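Long-range contact in putative acyl-[acyl-carrier-protein] desaturase DesA2 (Mycobacterium tuberculosis, PDB 1ZA0), which may desaturate acyl chains carried on acyl-carrier protein during mycobacterial fatty acid biosynthesis, using a di-iron centre: residues L152-A163 and E189-V200. Sequence-based numbering, arbitrary orientation.
With MN (manganese (II) ion), chain B.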
ATOM      1  N   LEU A 152      -3.079  -6.980 -13.480  1.00 35.53           N
ATOM      2  CA  LEU A 152      -3.480  -7.731 -12.305  1.00 34.47           C
ATOM      3  C   LEU A 152      -2.246  -8.217 -11.586  1.00 33.33           C
ATOM      4  O   LEU A 152      -2.231  -8.236 -10.367  1.00 32.42           O
ATOM      5  CB  LEU A 152      -4.444  -8.885 -12.633  1.00 35.84           C
ATOM      6  CG  LEU A 152      -5.801  -8.508 -13.213  1.00 35.94           C
ATOM      7  CD1 LEU A 152      -6.569  -9.798 -13.810  1.00 38.36           C
ATOM      8  CD2 LEU A 152      -6.654  -7.794 -12.171  1.00 36.75           C
ATOM      9  N   VAL A 153      -1.213  -8.608 -12.333  1.00 33.00           N
ATOM     10  CA  VAL A 153       0.027  -9.087 -11.765  1.00 33.59           C
ATOM     11  C   VAL A 153       0.726  -7.921 -10.997  1.00 34.10           C
ATOM     12  O   VAL A 153       1.149  -8.110  -9.892  1.00 32.38           O
ATOM     13  CB  VAL A 153       0.948  -9.627 -12.844  1.00 33.33           C
ATOM     14  CG1 VAL A 153       2.383  -9.839 -12.322  1.00 34.60           C
ATOM     15  CG2 VAL A 153       0.333 -10.984 -13.426  1.00 34.96           C
ATOM     16  N   TYR A 154       0.816  -6.757 -11.643  1.00 33.24           N
ATOM     17  CA  TYR A 154       1.378  -5.568 -11.028  1.00 34.12           C
ATOM     18  C   TYR A 154       0.674  -5.257  -9.694  1.00 32.37           C
ATOM     19  O   TYR A 154       1.343  -5.050  -8.711  1.00 34.05           O
ATOM     20  CB  TYR A 154       1.290  -4.362 -11.971  1.00 35.45           C
ATOM     21  CG  TYR A 154       1.724  -3.080 -11.306  1.00 37.29           C
ATOM     22  CD1 TYR A 154       3.100  -2.762 -11.151  1.00 42.00           C
ATOM     23  CD2 TYR A 154       0.796  -2.242 -10.751  1.00 37.46           C
ATOM     24  CE1 TYR A 154       3.488  -1.555 -10.486  1.00 44.34           C
ATOM     25  CE2 TYR A 154       1.182  -1.064 -10.107  1.00 39.55           C
ATOM     26  CZ  TYR A 154       2.507  -0.745  -9.975  1.00 42.23           C
ATOM     27  OH  TYR A 154       2.820   0.431  -9.319  1.00 51.08           O
ATOM     28  N   MET A 155      -0.653  -5.207  -9.688  1.00 31.61           N
ATOM     29  CA  MET A 155      -1.400  -4.911  -8.512  1.00 31.18           C
ATOM     30  C   MET A 155      -1.201  -5.945  -7.394  1.00 31.26           C
ATOM     31  O   MET A 155      -1.133  -5.562  -6.219  1.00 30.51           O
ATOM     32  CB  MET A 155      -2.871  -4.784  -8.819  1.00 31.26           C
ATOM     33  CG  MET A 155      -3.241  -3.567  -9.638  1.00 34.72           C
ATOM     34  SD  MET A 155      -2.675  -2.003  -8.938  1.00 36.35           S
ATOM     35  CE  MET A 155      -3.679  -2.045  -7.383  1.00 38.57           C
ATOM     36  N   ALA A 156      -1.022  -7.221  -7.743  1.00 28.69           N
ATOM     37  CA  ALA A 156      -0.797  -8.205  -6.713  1.00 29.07           C
ATOM     38  C   ALA A 156       0.517  -7.965  -5.989  1.00 27.75           C
ATOM     39  O   ALA A 156       0.587  -8.052  -4.734  1.00 26.20           O
ATOM     40  CB  ALA A 156      -0.857  -9.663  -7.327  1.00 29.46           C
ATOM     41  N   PHE A 157       1.561  -7.675  -6.747  1.00 27.85           N
ATOM     42  CA  PHE A 157       2.842  -7.422  -6.148  1.00 28.60           C
ATOM     43  C   PHE A 157       2.836  -6.109  -5.339  1.00 28.99           C
ATOM     44  O   PHE A 157       3.479  -6.000  -4.321  1.00 28.81           O
ATOM     45  CB  PHE A 157       3.903  -7.312  -7.217  1.00 29.71           C
ATOM     46  CG  PHE A 157       4.464  -8.602  -7.647  1.00 30.83           C
ATOM     47  CD1 PHE A 157       5.312  -9.303  -6.820  1.00 29.89           C
ATOM     48  CD2 PHE A 157       4.194  -9.108  -8.944  1.00 35.55           C
ATOM     49  CE1 PHE A 157       5.864 -10.504  -7.214  1.00 29.64           C
ATOM     50  CE2 PHE A 157       4.768 -10.347  -9.363  1.00 35.68           C
ATOM     51  CZ  PHE A 157       5.581 -11.040  -8.488  1.00 33.69           C
ATOM     52  N   TYR A 158       2.203  -5.093  -5.911  1.00 30.20           N
ATOM     53  CA  TYR A 158       2.199  -3.762  -5.359  1.00 30.05           C
ATOM     54  C   TYR A 158       1.412  -3.747  -4.025  1.00 29.59           C
ATOM     55  O   TYR A 158       1.890  -3.189  -3.041  1.00 28.68           O
ATOM     56  CB  TYR A 158       1.602  -2.761  -6.380  1.00 31.72           C
ATOM     57  CG  TYR A 158       1.521  -1.325  -5.859  1.00 39.30           C
ATOM     58  CD1 TYR A 158       2.645  -0.513  -5.895  1.00 47.80           C
ATOM     59  CD2 TYR A 158       0.354  -0.813  -5.315  1.00 42.20           C
ATOM     60  CE1 TYR A 158       2.615   0.803  -5.423  1.00 50.81           C
ATOM     61  CE2 TYR A 158       0.312   0.520  -4.834  1.00 51.66           C
ATOM     62  CZ  TYR A 158       1.460   1.306  -4.878  1.00 51.90           C
ATOM     63  OH  TYR A 158       1.483   2.623  -4.429  1.00 54.73           O
ATOM     64  N   GLU A 159       0.272  -4.424  -3.973  1.00 27.31           N
ATOM     65  CA  GLU A 159      -0.422  -4.632  -2.730  1.00 27.07           C
ATOM     66  C   GLU A 159       0.359  -5.454  -1.728  1.00 28.15           C
ATOM     67  O   GLU A 159       0.297  -5.181  -0.543  1.00 26.86           O
ATOM     68  CB  GLU A 159      -1.821  -5.210  -2.936  1.00 25.06           C
ATOM     69  CG  GLU A 159      -2.721  -4.271  -3.703  1.00 28.79           C
ATOM     70  CD  GLU A 159      -3.170  -3.115  -2.774  1.00 34.53           C
ATOM     71  OE1 GLU A 159      -2.676  -3.063  -1.590  1.00 38.86           O
ATOM     72  OE2 GLU A 159      -4.022  -2.326  -3.153  1.00 32.10           O
ATOM     73  N   ARG A 160       1.140  -6.423  -2.183  1.00 28.67           N
ATOM     74  CA  ARG A 160       1.946  -7.168  -1.237  1.00 29.49           C
ATOM     75  C   ARG A 160       3.052  -6.257  -0.651  1.00 28.87           C
ATOM     76  O   ARG A 160       3.319  -6.333   0.505  1.00 28.47           O
ATOM     77  CB  ARG A 160       2.589  -8.387  -1.899  1.00 28.66           C
ATOM     78  CG  ARG A 160       3.346  -9.294  -0.879  1.00 32.18           C
ATOM     79  CD  ARG A 160       3.768 -10.637  -1.470  1.00 35.75           C
ATOM     80  NE  ARG A 160       4.173 -11.603  -0.462  1.00 37.29           N
ATOM     81  CZ  ARG A 160       3.478 -12.628  -0.001  1.00 36.82           C
ATOM     82  NH1 ARG A 160       2.254 -12.887  -0.413  1.00 37.56           N
ATOM     83  NH2 ARG A 160       4.040 -13.396   0.921  1.00 38.56           N
ATOM     84  N   CYS A 161       3.669  -5.430  -1.485  1.00 28.57           N
ATOM     85  CA  CYS A 161       4.592  -4.398  -1.005  1.00 29.98           C
ATOM     86  C   CYS A 161       3.933  -3.523   0.077  1.00 29.29           C
ATOM     87  O   CYS A 161       4.535  -3.311   1.127  1.00 29.37           O
ATOM     88  CB  CYS A 161       5.093  -3.489  -2.125  1.00 30.31           C
ATOM     89  SG  CYS A 161       6.056  -4.346  -3.367  1.00 32.83           S
ATOM     90  N   GLY A 162       2.730  -3.022  -0.201  1.00 28.88           N
ATOM     91  CA  GLY A 162       1.910  -2.290   0.766  1.00 28.05           C
ATOM     92  C   GLY A 162       1.735  -3.028   2.069  1.00 28.62           C
ATOM     93  O   GLY A 162       1.844  -2.427   3.145  1.00 28.46           O
ATOM     94  N   ALA A 163       1.423  -4.321   1.986  1.00 27.98           N
ATOM     95  CA  ALA A 163       1.134  -5.124   3.160  1.00 29.01           C
ATOM     96  C   ALA A 163       2.389  -5.334   4.035  1.00 28.84           C
ATOM     97  O   ALA A 163       2.279  -5.162   5.246  1.00 27.71           O
ATOM     98  CB  ALA A 163       0.523  -6.442   2.767  1.00 29.37           C
ATOM     99  N   GLU A 189      -4.502  -3.969   3.323  1.00 25.73           N
ATOM    100  CA  GLU A 189      -3.592  -4.290   2.277  1.00 26.96           C
ATOM    101  C   GLU A 189      -3.454  -5.831   2.060  1.00 27.23           C
ATOM    102  O   GLU A 189      -3.301  -6.269   0.911  1.00 25.84           O
ATOM    103  CB  GLU A 189      -2.186  -3.711   2.512  1.00 27.11           C
ATOM    104  CG  GLU A 189      -2.132  -2.211   2.770  1.00 30.93           C
ATOM    105  CD  GLU A 189      -2.421  -1.357   1.549  1.00 34.05           C
ATOM    106  OE1 GLU A 189      -1.503  -0.548   1.162  1.00 40.24           O
ATOM    107  OE2 GLU A 189      -3.562  -1.424   1.024  1.00 31.47           O
ATOM    108  N   VAL A 190      -3.525  -6.607   3.145  1.00 27.73           N
ATOM    109  CA  VAL A 190      -3.543  -8.065   3.051  1.00 28.67           C
ATOM    110  C   VAL A 190      -4.748  -8.545   2.205  1.00 27.15           C
ATOM    111  O   VAL A 190      -4.633  -9.443   1.335  1.00 26.73           O
ATOM    112  CB  VAL A 190      -3.471  -8.706   4.450  1.00 28.33           C
ATOM    113  CG1 VAL A 190      -3.847 -10.217   4.423  1.00 30.17           C
ATOM    114  CG2 VAL A 190      -2.069  -8.469   5.086  1.00 28.40           C
ATOM    115  N   ARG A 191      -5.869  -7.944   2.495  1.00 27.35           N
ATOM    116  CA  ARG A 191      -7.106  -8.192   1.785  1.00 27.58           C
ATOM    117  C   ARG A 191      -7.066  -7.778   0.324  1.00 27.92           C
ATOM    118  O   ARG A 191      -7.570  -8.512  -0.552  1.00 28.11           O
ATOM    119  CB  ARG A 191      -8.270  -7.566   2.536  1.00 28.45           C
ATOM    120  CG  ARG A 191      -8.574  -8.275   3.799  1.00 28.75           C
ATOM    121  CD  ARG A 191      -9.464  -7.474   4.755  1.00 28.05           C
ATOM    122  NE  ARG A 191     -10.745  -7.020   4.213  1.00 25.82           N
ATOM    123  CZ  ARG A 191     -11.857  -7.770   4.164  1.00 30.12           C
ATOM    124  NH1 ARG A 191     -11.825  -9.049   4.496  1.00 32.27           N
ATOM    125  NH2 ARG A 191     -13.001  -7.269   3.716  1.00 31.70           N
ATOM    126  N   HIS A 192      -6.374  -6.656   0.028  1.00 26.87           N
ATOM    127  CA  HIS A 192      -6.231  -6.184  -1.315  1.00 25.14           C
ATOM    128  C   HIS A 192      -5.367  -7.182  -2.115  1.00 27.50           C
ATOM    129  O   HIS A 192      -5.671  -7.569  -3.298  1.00 26.37           O
ATOM    130  CB  HIS A 192      -5.624  -4.757  -1.312  1.00 24.76           C
ATOM    131  CG  HIS A 192      -6.546  -3.686  -0.750  1.00 25.28           C
ATOM    132  ND1 HIS A 192      -6.187  -2.348  -0.679  1.00 25.13           N
ATOM    133  CD2 HIS A 192      -7.774  -3.782  -0.164  1.00 25.19           C
ATOM    134  CE1 HIS A 192      -7.207  -1.663  -0.162  1.00 28.38           C
ATOM    135  NE2 HIS A 192      -8.156  -2.507   0.203  1.00 24.92           N
ATOM    136  N   GLU A 193      -4.250  -7.537  -1.517  1.00 26.23           N
ATOM    137  CA  GLU A 193      -3.359  -8.446  -2.150  1.00 28.50           C
ATOM    138  C   GLU A 193      -4.076  -9.810  -2.465  1.00 27.51           C
ATOM    139  O   GLU A 193      -3.824 -10.389  -3.523  1.00 28.17           O
ATOM    140  CB  GLU A 193      -2.069  -8.651  -1.336  1.00 28.12           C
ATOM    141  CG  GLU A 193      -1.083  -9.564  -2.086  1.00 31.70           C
ATOM    142  CD  GLU A 193      -0.114 -10.351  -1.208  1.00 36.70           C
ATOM    143  OE1 GLU A 193      -0.086 -10.130   0.030  1.00 39.90           O
ATOM    144  OE2 GLU A 193       0.675 -11.175  -1.788  1.00 37.19           O
ATOM    145  N   GLU A 194      -4.876 -10.289  -1.526  1.00 28.14           N
ATOM    146  CA  GLU A 194      -5.512 -11.612  -1.578  1.00 28.21           C
ATOM    147  C   GLU A 194      -6.444 -11.563  -2.823  1.00 28.03           C
ATOM    148  O   GLU A 194      -6.477 -12.458  -3.639  1.00 26.58           O
ATOM    149  CB  GLU A 194      -6.340 -11.865  -0.318  1.00 27.95           C
ATOM    150  CG  GLU A 194      -7.222 -13.118  -0.266  1.00 27.72           C
ATOM    151  CD  GLU A 194      -7.934 -13.265   1.048  1.00 32.72           C
ATOM    152  OE1 GLU A 194      -7.854 -12.304   1.860  1.00 39.23           O
ATOM    153  OE2 GLU A 194      -8.558 -14.329   1.349  1.00 30.43           O
ATOM    154  N   PHE A 195      -7.194 -10.492  -2.927  1.00 29.39           N
ATOM    155  CA  PHE A 195      -8.141 -10.282  -4.029  1.00 28.71           C
ATOM    156  C   PHE A 195      -7.441 -10.262  -5.360  1.00 28.56           C
ATOM    157  O   PHE A 195      -7.754 -11.103  -6.230  1.00 29.38           O
ATOM    158  CB  PHE A 195      -8.959  -9.000  -3.806  1.00 29.24           C
ATOM    159  CG  PHE A 195     -10.308  -8.975  -4.514  1.00 30.88           C
ATOM    160  CD1 PHE A 195     -11.467  -8.763  -3.799  1.00 30.95           C
ATOM    161  CD2 PHE A 195     -10.400  -9.093  -5.878  1.00 31.42           C
ATOM    162  CE1 PHE A 195     -12.713  -8.679  -4.446  1.00 30.98           C
ATOM    163  CE2 PHE A 195     -11.644  -9.043  -6.528  1.00 31.91           C
ATOM    164  CZ  PHE A 195     -12.797  -8.853  -5.806  1.00 32.74           C
ATOM    165  N   PHE A 196      -6.447  -9.376  -5.545  1.00 29.19           N
ATOM    166  CA  PHE A 196      -5.734  -9.353  -6.815  1.00 29.47           C
ATOM    167  C   PHE A 196      -5.002 -10.650  -7.079  1.00 29.64           C
ATOM    168  O   PHE A 196      -4.928 -11.137  -8.225  1.00 28.90           O
ATOM    169  CB  PHE A 196      -4.779  -8.163  -6.966  1.00 30.53           C
ATOM    170  CG  PHE A 196      -5.506  -6.842  -7.103  1.00 31.33           C
ATOM    171  CD1 PHE A 196      -6.258  -6.563  -8.246  1.00 32.67           C
ATOM    172  CD2 PHE A 196      -5.459  -5.907  -6.086  1.00 32.35           C
ATOM    173  CE1 PHE A 196      -6.934  -5.353  -8.376  1.00 32.84           C
ATOM    174  CE2 PHE A 196      -6.135  -4.687  -6.208  1.00 32.92           C
ATOM    175  CZ  PHE A 196      -6.890  -4.433  -7.346  1.00 35.76           C
ATOM    176  N   ALA A 197      -4.397 -11.196  -6.042  1.00 29.09           N
ATOM    177  CA  ALA A 197      -3.625 -12.415  -6.255  1.00 28.11           C
ATOM    178  C   ALA A 197      -4.548 -13.584  -6.668  1.00 27.15           C
ATOM    179  O   ALA A 197      -4.128 -14.479  -7.374  1.00 25.06           O
ATOM    180  CB  ALA A 197      -2.854 -12.777  -5.005  1.00 29.01           C
ATOM    181  N   ASN A 198      -5.771 -13.620  -6.151  1.00 26.51           N
ATOM    182  CA  ASN A 198      -6.675 -14.703  -6.525  1.00 27.28           C
ATOM    183  C   ASN A 198      -7.041 -14.569  -8.044  1.00 29.00           C
ATOM    184  O   ASN A 198      -7.197 -15.578  -8.741  1.00 29.98           O
ATOM    185  CB  ASN A 198      -7.935 -14.702  -5.616  1.00 24.90           C
ATOM    186  CG  ASN A 198      -7.650 -15.223  -4.221  1.00 26.92           C
ATOM    187  OD1 ASN A 198      -6.585 -15.865  -4.020  1.00 26.56           O
ATOM    188  ND2 ASN A 198      -8.612 -14.994  -3.232  1.00 24.00           N
ATOM    189  N   LEU A 199      -7.131 -13.333  -8.546  1.00 29.63           N
ATOM    190  CA  LEU A 199      -7.475 -13.091  -9.947  1.00 29.73           C
ATOM    191  C   LEU A 199      -6.327 -13.571 -10.783  1.00 29.69           C
ATOM    192  O   LEU A 199      -6.530 -14.179 -11.839  1.00 28.92           O
ATOM    193  CB  LEU A 199      -7.788 -11.634 -10.232  1.00 31.66           C
ATOM    194  CG  LEU A 199      -8.955 -11.000  -9.530  1.00 32.91           C
ATOM    195  CD1 LEU A 199      -9.231  -9.535  -9.946  1.00 35.84           C
ATOM    196  CD2 LEU A 199     -10.134 -11.800  -9.796  1.00 39.83           C
ATOM    197  N   VAL A 200      -5.114 -13.348 -10.307  1.00 28.45           N
ATOM    198  CA  VAL A 200      -3.922 -13.779 -10.980  1.00 29.39           C
ATOM    199  C   VAL A 200      -3.817 -15.319 -11.031  1.00 31.18           C
ATOM    200  O   VAL A 200      -3.357 -15.907 -12.045  1.00 30.35           O
ATOM    201  CB  VAL A 200      -2.658 -13.204 -10.371  1.00 29.41           C
ATOM    202  CG1 VAL A 200      -1.410 -13.845 -10.935  1.00 28.53           C
ATOM    203  CG2 VAL A 200      -2.573 -11.675 -10.574  1.00 33.53           C
TER
HETATM  204 MN    MN B 888      -4.075  -1.376  -0.978  1.00 29.89          MN
HETATM  205  O   HOH W   1      -0.212  -0.624  -1.269  1.00 46.53           O
HETATM  206  O   HOH W   2      -2.336  -0.294  -1.691  1.00 28.28           O
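E159, E189 and H192 meet at a manganese ion between the two helices. E159 grips it with both carboxylate oxygens, OE1 at 2.3 Å and OE2 at 2.4 Å, whereas E189 gives only OE2, at 2.1 Å, and H192 its ND1. The carboxylate planes of E159 and E189 stand 87° apart as both acids reach one cation; the metal's charge probably offsets the repulsion expected between E159 OE1 and E189 OE2, 3.2 Å from each other. A water and E107, from helix 95-121, complete the site. Second-shell partners steady the ligands: W103 hydrogen-bonds to E159 OE2, K76 pairs with E189 OE1, and E106 accepts from H192 NE2, probably making the imidazole a stronger donor to the metal.

Away from the metal, R160 NH1 donates to the syn lone pair of E193 OE2 (2.7 Å) in a salt bridge, with that oxygen near the guanidinium plane. E193 gets there because its CG is anti to the backbone N (chi1 -176°) and the chain then runs extended; R257 is a second cationic partner for the same oxygen.

The helices run antiparallel, at 161° and 8.1 Å between axes, as neighbours in the four-helix bundle of the ferritin-like desaturases, whose di-iron site E159, E189 and H192 probably serve with iron bound.

Packing is knobs-into-holes: E159 fits among E189, H192, E193 and F196, and F196 among L152, M155, A156 and E159. M155 CB lies over the F196 ring, 3.8 Å from its centroid, a CH-pi contact, while the bent methionine chain brings CE to the same ring. A156 and A163 are small enough to let the backbones close in. At the end away from the metal, branched L152 packs on L199 and V200, with L152 CD2 3.8 Å from L199 CD1, and V153 meets V200 through CG2.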